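PDB 7NED: urocanate hydratase from Paenibacillus sp. Soil724D2, which probably adds water across thiourocanate in bacterial ergothioneine breakdown, a urocanase-family lyase that uses NAD+ as cofactor and also binds urocanate. Local coordinates for residues Tyr201-Ala212 and His224-Gly232; Leu260-Tyr269 and Leu285-Glu296. All blocks are in the same frame, centred on the assembly; numbering follows the deposited sequence.

Interaction 1 (Tyr201-Ala212 and His224-Gly232); sequences YLQRKTRSLDEA and HPVSVGLTG
Leu230 reaches across to the start of helix 209-222: its CD2 meets Leu209 CD1 at 3.7 Å, and its CD1 tucks against Thr206 CG2 and the backbone carbon of Ser208. With CG anti to the Leu230 backbone N (chi1 176°), the branch reaches Thr206 and Leu209. Next along the same face, Val228 CG1 sits between Thr206 CG2 and Ala212 CB. Further on, the Arg204 guanidinium lies across Val226, with CG2 3.7 Å above the centre of one face; Trp215 adds a cation-pi contact. The other face carries Lys205, salt-bridged to Asp194 and Glu190. Beside it on the neighbouring strand, Gly229 leaves room for Leu202, whose CD2 stands 3.8 Å from Gly229 CA.

Between the faces, parallel strands 204-206 and 226-231 pair through four backbone bonds; they are the two strands of a beta-alpha-beta unit, joined through helix 209-222, at one edge of the Rossmann-like domain's parallel sheet. Gln203 and Ser227 extend the pairing: Gln203 N donates to Ser227 OG at 2.8 Å, while Ser227 N approaches Gln203 OE1 from above its carbonyl plane. Thr206 OG1 accepts from Ser208 N, an ST turn, and donates to Glu211 OE1 at 2.6 Å. A valine at Thr206 would probably leave Ser208 N and Glu211 without this shared partner and set the carboxylate free to turn. Together with Ser208 OG capping Glu211 N, these bonds tie the end of strand 204-206 to the helix start, while Thr206's methyl packs with Val228 and Leu230.

Interaction 2 (Leu260-Tyr269 and Leu285-Glu296); sequences LVYGYVPSGY and LQRDAGASIAVE. With NAD (nicotinamide-adenine-dinucleotide), chain C.
Ile293 CG1 sits over the centre of the Tyr264 ring in a CH-pi contact, 3.4 Å from the centroid and 12° off the normal. Beside it, Ile293 CD1 meets Leu260 CD2 at 3.6 Å. Ala289 CB touches Tyr264 O, Pro266 CG packs on the backbone of Ala289, and Leu285 CD1 touches both Pro266 CG and Tyr269 CE1.

The loop 260-269, which follows strand 250-251 of the Rossmann-like domain, holds the adenine of NAD on the side turned away from helix 282-305. Val265 N donates to NAD N7A at 2.9 Å, with a nearly straight N-H...N angle of 172°, and NAD N6A returns a weak bond to Val265 O. N6A also lies 3.1 Å above the Tyr264 ring, toward its rim and on the face opposite Ile293.

Two direct hydrogen bonds join loop and helix. Tyr264 OH donates to Glu296 OE1 at 2.7 Å, meeting the carboxylate on its anti side, 22° out of plane. Where the type II turn 266-269 begins, Ser267 N points almost straight at Ser292 OG, 2.7 Å away. A water bridges Leu260 N and Gln286 OE1.

In the fold
Both contacts belong to the Rossmann-like domain, but they hold different elements, and their nearest atoms are about 8 Å apart. Interaction 1 lies at an outer edge of the parallel sheet and is partly buried: main-chain pairing dominates, with apolar packing on one face and charged side chains at its more exposed margins. Interaction 2 is a buried loop-to-helix contact with no strand in it, joined mainly by side-chain packing and a few polar links. The cofactor connects them unequally. Interaction 2 grips the adenine directly through its loop, whereas interaction 1 reaches NAD through Gly232, just past the end of strand 226-231, leading into Asn233 and Ala234, which also bond the cofactor.

Interaction 1 (Tyr201-Ala212 and His224-Gly232)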
loop_
_atom_site.group_PDB
_atom_site.type_symbol
_atom_site.label_atom_id
_atom_site.label_comp_id
_atom_site.label_asym_id
_atom_site.label_seq_id
_atom_site.Cartn_x
_atom_site.Cartn_y
_atom_site.Cartn_z
ATOM N N TYR A 201 -25.821 24.674 -11.242
ATOM C CA TYR A 201 -24.425 24.640 -11.620
ATOM C C TYR A 201 -24.233 25.124 -13.041
ATOM O O TYR A 201 -23.135 25.595 -13.399
ATOM C CB TYR A 201 -23.884 23.226 -11.477
ATOM C CG TYR A 201 -23.265 22.965 -10.154
ATOM C CD1 TYR A 201 -24.042 22.783 -9.003
ATOM C CD2 TYR A 201 -21.875 22.931 -10.036
ATOM C CE1 TYR A 201 -23.417 22.513 -7.749
ATOM C CE2 TYR A 201 -21.262 22.715 -8.819
ATOM C CZ TYR A 201 -22.036 22.501 -7.679
ATOM O OH TYR A 201 -21.380 22.269 -6.493
ATOM N N LEU A 202 -25.311 25.080 -13.823
ATOM C CA LEU A 202 -25.311 25.361 -15.240
ATOM C C LEU A 202 -26.332 26.463 -15.536
ATOM O O LEU A 202 -27.445 26.442 -15.007
ATOM C CB LEU A 202 -25.644 24.090 -16.000
ATOM C CG LEU A 202 -25.562 24.237 -17.508
ATOM C CD1 LEU A 202 -24.170 24.665 -17.874
ATOM C CD2 LEU A 202 -25.924 22.894 -18.184
ATOM N N GLN A 203 -25.964 27.405 -16.400
ATOM C CA GLN A 203 -26.873 28.529 -16.661
ATOM C C GLN A 203 -27.807 28.266 -17.829
ATOM O O GLN A 203 -28.999 28.600 -17.755
ATOM C CB GLN A 203 -26.074 29.798 -16.937
ATOM C CG GLN A 203 -25.575 30.468 -15.661
ATOM C CD GLN A 203 -24.608 31.607 -15.936
ATOM O OE1 GLN A 203 -24.339 31.933 -17.096
ATOM N NE2 GLN A 203 -24.077 32.223 -14.864
ATOM N N ARG A 204 -27.278 27.716 -18.922
ATOM C CA ARG A 204 -28.023 27.532 -20.159
ATOM C C ARG A 204 -27.737 26.155 -20.740
ATOM O O ARG A 204 -26.672 25.587 -20.504
ATOM C CB ARG A 204 -27.651 28.569 -21.229
ATOM C CG ARG A 204 -27.938 29.980 -20.829
ATOM C CD ARG A 204 -27.558 30.950 -21.934
ATOM N NE ARG A 204 -27.643 32.320 -21.460
ATOM C CZ ARG A 204 -27.178 33.380 -22.117
ATOM N NH1 ARG A 204 -26.620 33.258 -23.322
ATOM N NH2 ARG A 204 -27.274 34.564 -21.559
ATOM N N LYS A 205 -28.684 25.631 -21.530
ATOM C CA LYS A 205 -28.487 24.367 -22.238
ATOM C C LYS A 205 -29.011 24.501 -23.660
ATOM O O LYS A 205 -29.862 25.337 -23.958
ATOM C CB LYS A 205 -29.190 23.196 -21.536
ATOM C CG LYS A 205 -30.707 23.194 -21.779
ATOM C CD LYS A 205 -31.408 21.968 -21.165
ATOM C CE LYS A 205 -32.703 21.622 -21.907
ATOM N NZ LYS A 205 -33.328 20.341 -21.443
ATOM N N THR A 206 -28.485 23.670 -24.547
ATOM C CA THR A 206 -28.956 23.659 -25.915
ATOM C C THR A 206 -28.543 22.338 -26.535
ATOM O O THR A 206 -27.638 21.654 -26.035
ATOM C CB THR A 206 -28.375 24.828 -26.701
ATOM O OG1 THR A 206 -28.849 24.781 -28.048
ATOM C CG2 THR A 206 -26.819 24.736 -26.701
ATOM N N ARG A 207 -29.217 21.972 -27.629
ATOM C CA ARG A 207 -28.768 20.844 -28.443
ATOM C C ARG A 207 -28.091 21.302 -29.721
ATOM O O ARG A 207 -27.602 20.472 -30.494
ATOM C CB ARG A 207 -29.932 19.903 -28.761
ATOM C CG ARG A 207 -30.445 19.174 -27.529
ATOM C CD ARG A 207 -31.616 18.293 -27.855
ATOM N NE ARG A 207 -32.323 17.825 -26.664
ATOM C CZ ARG A 207 -32.297 16.567 -26.235
ATOM N NH1 ARG A 207 -31.597 15.653 -26.899
ATOM N NH2 ARG A 207 -32.974 16.225 -25.146
ATOM N N SER A 208 -27.984 22.606 -29.925
ATOM C CA SER A 208 -27.418 23.159 -31.144
ATOM C C SER A 208 -26.049 23.767 -30.864
ATOM O O SER A 208 -25.937 24.685 -30.046
ATOM C CB SER A 208 -28.368 24.215 -31.709
ATOM O OG SER A 208 -27.664 24.995 -32.619
ATOM N N LEU A 209 -25.025 23.295 -31.576
ATOM C CA LEU A 209 -23.701 23.883 -31.434
ATOM C C LEU A 209 -23.674 25.334 -31.912
ATOM O O LEU A 209 -22.997 26.175 -31.317
ATOM C CB LEU A 209 -22.669 23.055 -32.199
ATOM C CG LEU A 209 -21.284 23.668 -32.330
ATOM C CD1 LEU A 209 -20.630 23.864 -30.957
ATOM C CD2 LEU A 209 -20.372 22.842 -33.249
ATOM N N ASP A 210 -24.360 25.640 -33.015
ATOM C CA ASP A 210 -24.416 27.026 -33.468
ATOM C C ASP A 210 -24.979 27.932 -32.388
ATOM O O ASP A 210 -24.452 29.023 -32.143
ATOM C CB ASP A 210 -25.246 27.140 -34.750
ATOM C CG ASP A 210 -24.548 26.529 -35.953
ATOM O OD1 ASP A 210 -23.346 26.189 -35.858
ATOM O OD2 ASP A 210 -25.204 26.426 -37.011
ATOM N N GLU A 211 -26.079 27.518 -31.758
ATOM C CA GLU A 211 -26.663 28.326 -30.693
ATOM C C GLU A 211 -25.693 28.470 -29.526
ATOM O O GLU A 211 -25.548 29.564 -28.950
ATOM C CB GLU A 211 -27.975 27.719 -30.229
ATOM C CG GLU A 211 -28.619 28.496 -29.117
ATOM C CD GLU A 211 -30.039 28.091 -28.856
ATOM O OE1 GLU A 211 -30.264 26.949 -28.405
ATOM O OE2 GLU A 211 -30.925 28.955 -28.987
ATOM N N ALA A 212 -25.012 27.382 -29.169
ATOM C CA ALA A 212 -24.048 27.453 -28.079
ATOM C C ALA A 212 -22.956 28.452 -28.386
ATOM O O ALA A 212 -22.578 29.250 -27.519
ATOM C CB ALA A 212 -23.440 26.070 -27.802
ATOM N N HIS A 224 -18.829 39.086 -20.354
ATOM C CA HIS A 224 -19.736 38.529 -19.366
ATOM C C HIS A 224 -19.416 37.054 -19.148
ATOM O O HIS A 224 -18.993 36.362 -20.074
ATOM C CB HIS A 224 -21.189 38.614 -19.832
ATOM C CG HIS A 224 -21.715 40.009 -19.944
ATOM N ND1 HIS A 224 -22.784 40.334 -20.757
ATOM C CD2 HIS A 224 -21.310 41.165 -19.367
ATOM C CE1 HIS A 224 -23.016 41.634 -20.670
ATOM N NE2 HIS A 224 -22.145 42.162 -19.826
ATOM N N PRO A 225 -19.692 36.508 -17.974
ATOM C CA PRO A 225 -19.605 35.054 -17.822
ATOM C C PRO A 225 -20.867 34.379 -18.347
ATOM O O PRO A 225 -21.965 34.949 -18.324
ATOM C CB PRO A 225 -19.482 34.877 -16.304
ATOM C CG PRO A 225 -20.275 36.026 -15.756
ATOM C CD PRO A 225 -20.030 37.172 -16.705
ATOM N N VAL A 226 -20.706 33.146 -18.839
ATOM C CA VAL A 226 -21.865 32.330 -19.172
ATOM C C VAL A 226 -21.419 30.884 -19.116
ATOM O O VAL A 226 -20.264 30.578 -19.397
ATOM C CB VAL A 226 -22.423 32.678 -20.573
ATOM C CG1 VAL A 226 -21.489 32.093 -21.641
ATOM C CG2 VAL A 226 -23.888 32.222 -20.725
ATOM N N SER A 227 -22.339 29.995 -18.759
ATOM C CA SER A 227 -22.114 28.556 -18.873
ATOM C C SER A 227 -23.170 27.951 -19.782
ATOM O O SER A 227 -24.372 28.197 -19.621
ATOM C CB SER A 227 -22.099 27.836 -17.522
ATOM O OG SER A 227 -23.258 28.054 -16.744
ATOM N N VAL A 228 -22.710 27.165 -20.743
ATOM C CA VAL A 228 -23.599 26.535 -21.702
ATOM C C VAL A 228 -23.329 25.043 -21.694
ATOM O O VAL A 228 -22.191 24.611 -21.882
ATOM C CB VAL A 228 -23.399 27.102 -23.111
ATOM C CG1 VAL A 228 -24.373 26.430 -24.056
ATOM C CG2 VAL A 228 -23.550 28.627 -23.091
ATOM N N GLY A 229 -24.386 24.248 -21.483
ATOM C CA GLY A 229 -24.303 22.819 -21.632
ATOM C C GLY A 229 -24.823 22.452 -23.007
ATOM O O GLY A 229 -25.969 22.748 -23.351
ATOM N N LEU A 230 -23.964 21.841 -23.800
ATOM C CA LEU A 230 -24.306 21.389 -25.140
ATOM C C LEU A 230 -24.455 19.879 -25.131
ATOM O O LEU A 230 -23.491 19.163 -24.831
ATOM C CB LEU A 230 -23.229 21.810 -26.132
ATOM C CG LEU A 230 -23.401 21.328 -27.565
ATOM C CD1 LEU A 230 -24.715 21.833 -28.155
ATOM C CD2 LEU A 230 -22.169 21.708 -28.392
ATOM N N THR A 231 -25.650 19.391 -25.482
ATOM C CA THR A 231 -25.853 17.955 -25.588
ATOM C C THR A 231 -25.162 17.426 -26.831
ATOM O O THR A 231 -25.517 17.799 -27.959
ATOM C CB THR A 231 -27.335 17.634 -25.631
ATOM O OG1 THR A 231 -27.921 18.062 -24.407
ATOM C CG2 THR A 231 -27.537 16.139 -25.741
ATOM N N GLY A 232 -24.194 16.546 -26.626
ATOM C CA GLY A 232 -23.413 16.018 -27.724
ATOM C C GLY A 232 -22.233 15.233 -27.189
ATOM O O GLY A 232 -21.965 15.189 -25.982
HETATM O O HOH W 1 -22.501 28.510 -14.048
#

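Interaction 2 (Leu260-Tyr269 and Leu285-Glu296)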
loop_
_atom_site.group_PDB
_atom_site.type_symbol
_atom_site.label_atom_id
_atom_site.label_comp_id
_atom_site.label_asym_id
_atom_site.label_seq_id
_atom_site.Cartn_x
_atom_site.Cartn_y
_atom_site.Cartn_z
ATOM N N LEU A 260 -13.211 2.695 -20.206
ATOM C CA LEU A 260 -13.753 2.484 -21.538
ATOM C C LEU A 260 -14.933 1.530 -21.541
ATOM O O LEU A 260 -15.529 1.302 -22.600
ATOM C CB LEU A 260 -12.655 1.954 -22.471
ATOM C CG LEU A 260 -11.331 2.735 -22.501
ATOM C CD1 LEU A 260 -10.355 2.196 -23.562
ATOM C CD2 LEU A 260 -11.601 4.221 -22.674
ATOM N N VAL A 261 -15.291 0.956 -20.397
ATOM C CA VAL A 261 -16.433 0.069 -20.343
ATOM C C VAL A 261 -17.632 0.763 -19.720
ATOM O O VAL A 261 -18.753 0.647 -20.214
ATOM C CB VAL A 261 -16.075 -1.225 -19.575
ATOM C CG1 VAL A 261 -17.338 -2.018 -19.293
ATOM C CG2 VAL A 261 -15.007 -2.029 -20.308
ATOM N N TYR A 262 -17.403 1.512 -18.648
ATOM C CA TYR A 262 -18.481 2.162 -17.947
ATOM C C TYR A 262 -18.476 3.677 -18.083
ATOM O O TYR A 262 -19.413 4.303 -17.601
ATOM C CB TYR A 262 -18.426 1.799 -16.460
ATOM C CG TYR A 262 -18.560 0.295 -16.250
ATOM C CD1 TYR A 262 -17.447 -0.523 -16.193
ATOM C CD2 TYR A 262 -19.821 -0.293 -16.191
ATOM C CE1 TYR A 262 -17.584 -1.905 -16.013
ATOM C CE2 TYR A 262 -19.968 -1.639 -16.017
ATOM C CZ TYR A 262 -18.856 -2.442 -15.935
ATOM O OH TYR A 262 -19.047 -3.786 -15.772
ATOM N N GLY A 263 -17.451 4.267 -18.705
ATOM C CA GLY A 263 -17.280 5.709 -18.700
ATOM C C GLY A 263 -17.520 6.343 -20.060
ATOM O O GLY A 263 -18.651 6.695 -20.395
ATOM N N TYR A 264 -16.474 6.438 -20.862
ATOM C CA TYR A 264 -16.483 7.241 -22.086
ATOM C C TYR A 264 -17.418 6.675 -23.158
ATOM O O TYR A 264 -17.292 5.511 -23.571
ATOM C CB TYR A 264 -15.062 7.313 -22.635
ATOM C CG TYR A 264 -14.930 8.396 -23.636
ATOM C CD1 TYR A 264 -15.372 8.217 -24.938
ATOM C CD2 TYR A 264 -14.435 9.637 -23.265
ATOM C CE1 TYR A 264 -15.282 9.257 -25.876
ATOM C CE2 TYR A 264 -14.323 10.679 -24.196
ATOM C CZ TYR A 264 -14.757 10.478 -25.487
ATOM O OH TYR A 264 -14.650 11.502 -26.395
ATOM N N VAL A 265 -18.333 7.508 -23.650
ATOM C CA VAL A 265 -19.296 7.095 -24.667
ATOM C C VAL A 265 -18.674 7.319 -26.041
ATOM O O VAL A 265 -18.348 8.471 -26.380
ATOM C CB VAL A 265 -20.609 7.862 -24.553
ATOM C CG1 VAL A 265 -21.542 7.362 -25.628
ATOM C CG2 VAL A 265 -21.191 7.676 -23.140
ATOM N N PRO A 266 -18.515 6.281 -26.852
ATOM C CA PRO A 266 -17.896 6.453 -28.162
ATOM C C PRO A 266 -18.790 7.270 -29.062
ATOM O O PRO A 266 -19.999 7.365 -28.851
ATOM C CB PRO A 266 -17.772 5.017 -28.697
ATOM C CG PRO A 266 -17.956 4.121 -27.514
ATOM C CD PRO A 266 -18.902 4.887 -26.605
ATOM N N SER A 267 -18.177 7.847 -30.093
ATOM C CA SER A 267 -18.969 8.503 -31.125
ATOM C C SER A 267 -19.915 7.487 -31.744
ATOM O O SER A 267 -19.543 6.331 -31.965
ATOM C CB SER A 267 -18.068 9.104 -32.208
ATOM O OG SER A 267 -18.867 9.770 -33.178
ATOM N N GLY A 268 -21.158 7.899 -31.983
ATOM C CA GLY A 268 -22.085 7.037 -32.675
ATOM C C GLY A 268 -22.894 6.111 -31.803
ATOM O O GLY A 268 -23.802 5.445 -32.318
ATOM N N TYR A 269 -22.610 6.053 -30.509
ATOM C CA TYR A 269 -23.409 5.305 -29.549
ATOM C C TYR A 269 -24.402 6.233 -28.876
ATOM O O TYR A 269 -24.095 7.397 -28.609
ATOM C CB TYR A 269 -22.532 4.684 -28.464
ATOM C CG TYR A 269 -21.668 3.527 -28.867
ATOM C CD1 TYR A 269 -21.832 2.279 -28.273
ATOM C CD2 TYR A 269 -20.625 3.696 -29.764
ATOM C CE1 TYR A 269 -21.009 1.218 -28.601
ATOM C CE2 TYR A 269 -19.796 2.642 -30.095
ATOM C CZ TYR A 269 -19.991 1.398 -29.505
ATOM O OH TYR A 269 -19.158 0.339 -29.843
ATOM N N LEU A 285 -16.931 -2.165 -27.558
ATOM C CA LEU A 285 -17.227 -0.896 -26.897
ATOM C C LEU A 285 -15.947 -0.219 -26.420
ATOM O O LEU A 285 -15.750 0.981 -26.653
ATOM C CB LEU A 285 -18.203 -1.117 -25.739
ATOM C CG LEU A 285 -18.439 0.012 -24.732
ATOM C CD1 LEU A 285 -19.175 1.206 -25.359
ATOM C CD2 LEU A 285 -19.185 -0.531 -23.491
ATOM N N GLN A 286 -15.043 -0.972 -25.772
ATOM C CA GLN A 286 -13.785 -0.357 -25.339
ATOM C C GLN A 286 -12.976 0.149 -26.515
ATOM O O GLN A 286 -12.384 1.227 -26.440
ATOM C CB GLN A 286 -12.867 -1.297 -24.546
ATOM C CG GLN A 286 -13.288 -1.793 -23.205
ATOM C CD GLN A 286 -12.122 -2.569 -22.558
ATOM O OE1 GLN A 286 -11.259 -1.978 -21.886
ATOM N NE2 GLN A 286 -12.029 -3.847 -22.871
ATOM N N ARG A 287 -12.845 -0.662 -27.571
ATOM C CA ARG A 287 -12.104 -0.204 -28.744
ATOM C C ARG A 287 -12.741 1.057 -29.302
ATOM O O ARG A 287 -12.040 1.984 -29.704
ATOM C CB ARG A 287 -12.053 -1.284 -29.834
ATOM C CG ARG A 287 -10.868 -2.250 -29.673
ATOM C CD ARG A 287 -10.825 -3.334 -30.756
ATOM N NE ARG A 287 -12.073 -4.082 -30.779
ATOM C CZ ARG A 287 -12.263 -5.239 -30.146
ATOM N NH1 ARG A 287 -11.271 -5.785 -29.441
ATOM N NH2 ARG A 287 -13.451 -5.841 -30.207
ATOM N N ASP A 288 -14.066 1.082 -29.372
ATOM C CA ASP A 288 -14.739 2.261 -29.909
ATOM C C ASP A 288 -14.521 3.476 -29.014
ATOM O O ASP A 288 -14.379 4.603 -29.509
ATOM C CB ASP A 288 -16.233 1.980 -30.086
ATOM C CG ASP A 288 -16.521 0.993 -31.225
ATOM O OD1 ASP A 288 -15.636 0.835 -32.101
ATOM O OD2 ASP A 288 -17.626 0.399 -31.244
ATOM N N ALA A 289 -14.559 3.277 -27.695
ATOM C CA ALA A 289 -14.356 4.394 -26.773
ATOM C C ALA A 289 -12.937 4.925 -26.873
ATOM O O ALA A 289 -12.705 6.146 -26.867
ATOM C CB ALA A 289 -14.657 3.945 -25.347
ATOM N N GLY A 290 -11.974 4.016 -26.972
ATOM C CA GLY A 290 -10.588 4.426 -27.073
ATOM C C GLY A 290 -10.308 5.159 -28.366
ATOM O O GLY A 290 -9.580 6.159 -28.381
ATOM N N ALA A 291 -10.917 4.701 -29.463
ATOM C CA ALA A 291 -10.754 5.414 -30.723
ATOM C C ALA A 291 -11.355 6.813 -30.645
ATOM O O ALA A 291 -10.792 7.770 -31.203
ATOM C CB ALA A 291 -11.395 4.623 -31.862
ATOM N N SER A 292 -12.520 6.950 -29.993
ATOM C CA SER A 292 -13.153 8.274 -29.889
ATOM C C SER A 292 -12.343 9.203 -28.986
ATOM O O SER A 292 -12.210 10.394 -29.271
ATOM C CB SER A 292 -14.584 8.153 -29.374
ATOM O OG SER A 292 -15.469 7.621 -30.345
ATOM N N ILE A 293 -11.781 8.676 -27.891
ATOM C CA ILE A 293 -10.885 9.493 -27.079
ATOM C C ILE A 293 -9.695 9.956 -27.905
ATOM O O ILE A 293 -9.266 11.110 -27.805
ATOM C CB ILE A 293 -10.440 8.712 -25.833
ATOM C CG1 ILE A 293 -11.591 8.645 -24.811
ATOM C CG2 ILE A 293 -9.145 9.303 -25.286
ATOM C CD1 ILE A 293 -11.305 7.632 -23.689
ATOM N N ALA A 294 -9.132 9.063 -28.729
ATOM C CA ALA A 294 -8.018 9.460 -29.584
ATOM C C ALA A 294 -8.403 10.626 -30.509
ATOM O O ALA A 294 -7.636 11.586 -30.679
ATOM C CB ALA A 294 -7.540 8.244 -30.392
ATOM N N VAL A 295 -9.588 10.561 -31.113
ATOM C CA VAL A 295 -10.069 11.660 -31.953
ATOM C C VAL A 295 -10.188 12.956 -31.151
ATOM O O VAL A 295 -9.821 14.046 -31.622
ATOM C CB VAL A 295 -11.422 11.289 -32.586
ATOM C CG1 VAL A 295 -12.053 12.517 -33.187
ATOM C CG2 VAL A 295 -11.237 10.203 -33.629
ATOM N N GLU A 296 -10.759 12.865 -29.956
ATOM C CA GLU A 296 -10.916 14.052 -29.135
ATOM C C GLU A 296 -9.564 14.665 -28.795
ATOM O O GLU A 296 -9.391 15.884 -28.892
ATOM C CB GLU A 296 -11.704 13.730 -27.857
ATOM C CG GLU A 296 -11.906 14.980 -27.007
ATOM C CD GLU A 296 -12.675 14.746 -25.716
ATOM O OE1 GLU A 296 -13.204 13.616 -25.457
ATOM O OE2 GLU A 296 -12.743 15.725 -24.959
HETATM P PA NAD C . -19.014 10.688 -14.110
HETATM O O1A NAD C . -18.866 9.360 -14.846
HETATM O O2A NAD C . -20.029 11.003 -13.087
HETATM O O5B NAD C . -19.466 11.730 -15.368
HETATM C C5B NAD C . -18.778 11.540 -16.538
HETATM C C4B NAD C . -19.604 12.396 -17.606
HETATM O O4B NAD C . -19.076 12.303 -18.899
HETATM C C3B NAD C . -21.008 11.708 -17.610
HETATM O O3B NAD C . -21.988 12.649 -17.455
HETATM C C2B NAD C . -21.064 11.069 -19.032
HETATM O O2B NAD C . -22.313 11.152 -19.616
HETATM C C1B NAD C . -20.190 12.069 -19.783
HETATM N N9A NAD C . -19.564 11.541 -20.996
HETATM C C8A NAD C . -19.028 10.281 -21.240
HETATM N N7A NAD C . -18.546 10.150 -22.451
HETATM C C5A NAD C . -18.744 11.392 -23.040
HETATM C C6A NAD C . -18.458 11.897 -24.328
HETATM N N6A NAD C . -17.846 11.138 -25.264
HETATM N N1A NAD C . -18.774 13.186 -24.637
HETATM C C2A NAD C . -19.412 13.889 -23.667
HETATM N N3A NAD C . -19.747 13.546 -22.413
HETATM C C4A NAD C . -19.397 12.272 -22.134
HETATM O O3 NAD C . -17.500 10.989 -13.840
HETATM P PN NAD C . -17.086 12.152 -12.831
HETATM O O1N NAD C . -17.153 11.943 -11.346
HETATM O O2N NAD C . -17.518 13.463 -13.453
HETATM O O5D NAD C . -15.378 12.260 -13.032
HETATM C C5D NAD C . -14.977 12.484 -14.395
HETATM C C4D NAD C . -13.478 12.399 -14.475
HETATM O O4D NAD C . -12.865 13.183 -13.468
HETATM C C3D NAD C . -13.178 10.868 -14.051
HETATM O O3D NAD C . -12.169 10.296 -14.875
HETATM C C2D NAD C . -12.632 10.988 -12.581
HETATM O O2D NAD C . -11.644 10.105 -12.238
HETATM C C1D NAD C . -11.891 12.315 -12.940
HETATM N N1N NAD C . -11.172 13.010 -11.864
HETATM C C2N NAD C . -10.044 12.306 -11.489
HETATM C C3N NAD C . -9.173 12.809 -10.536
HETATM C C7N NAD C . -7.986 11.915 -10.149
HETATM O O7N NAD C . -6.922 12.339 -9.699
HETATM N N7N NAD C . -8.167 10.546 -10.252
HETATM C C4N NAD C . -9.482 14.067 -10.001
HETATM C C5N NAD C . -10.622 14.749 -10.424
HETATM C C6N NAD C . -11.479 14.210 -11.398
HETATM O O HOH W 2 -11.539 0.424 -19.688
#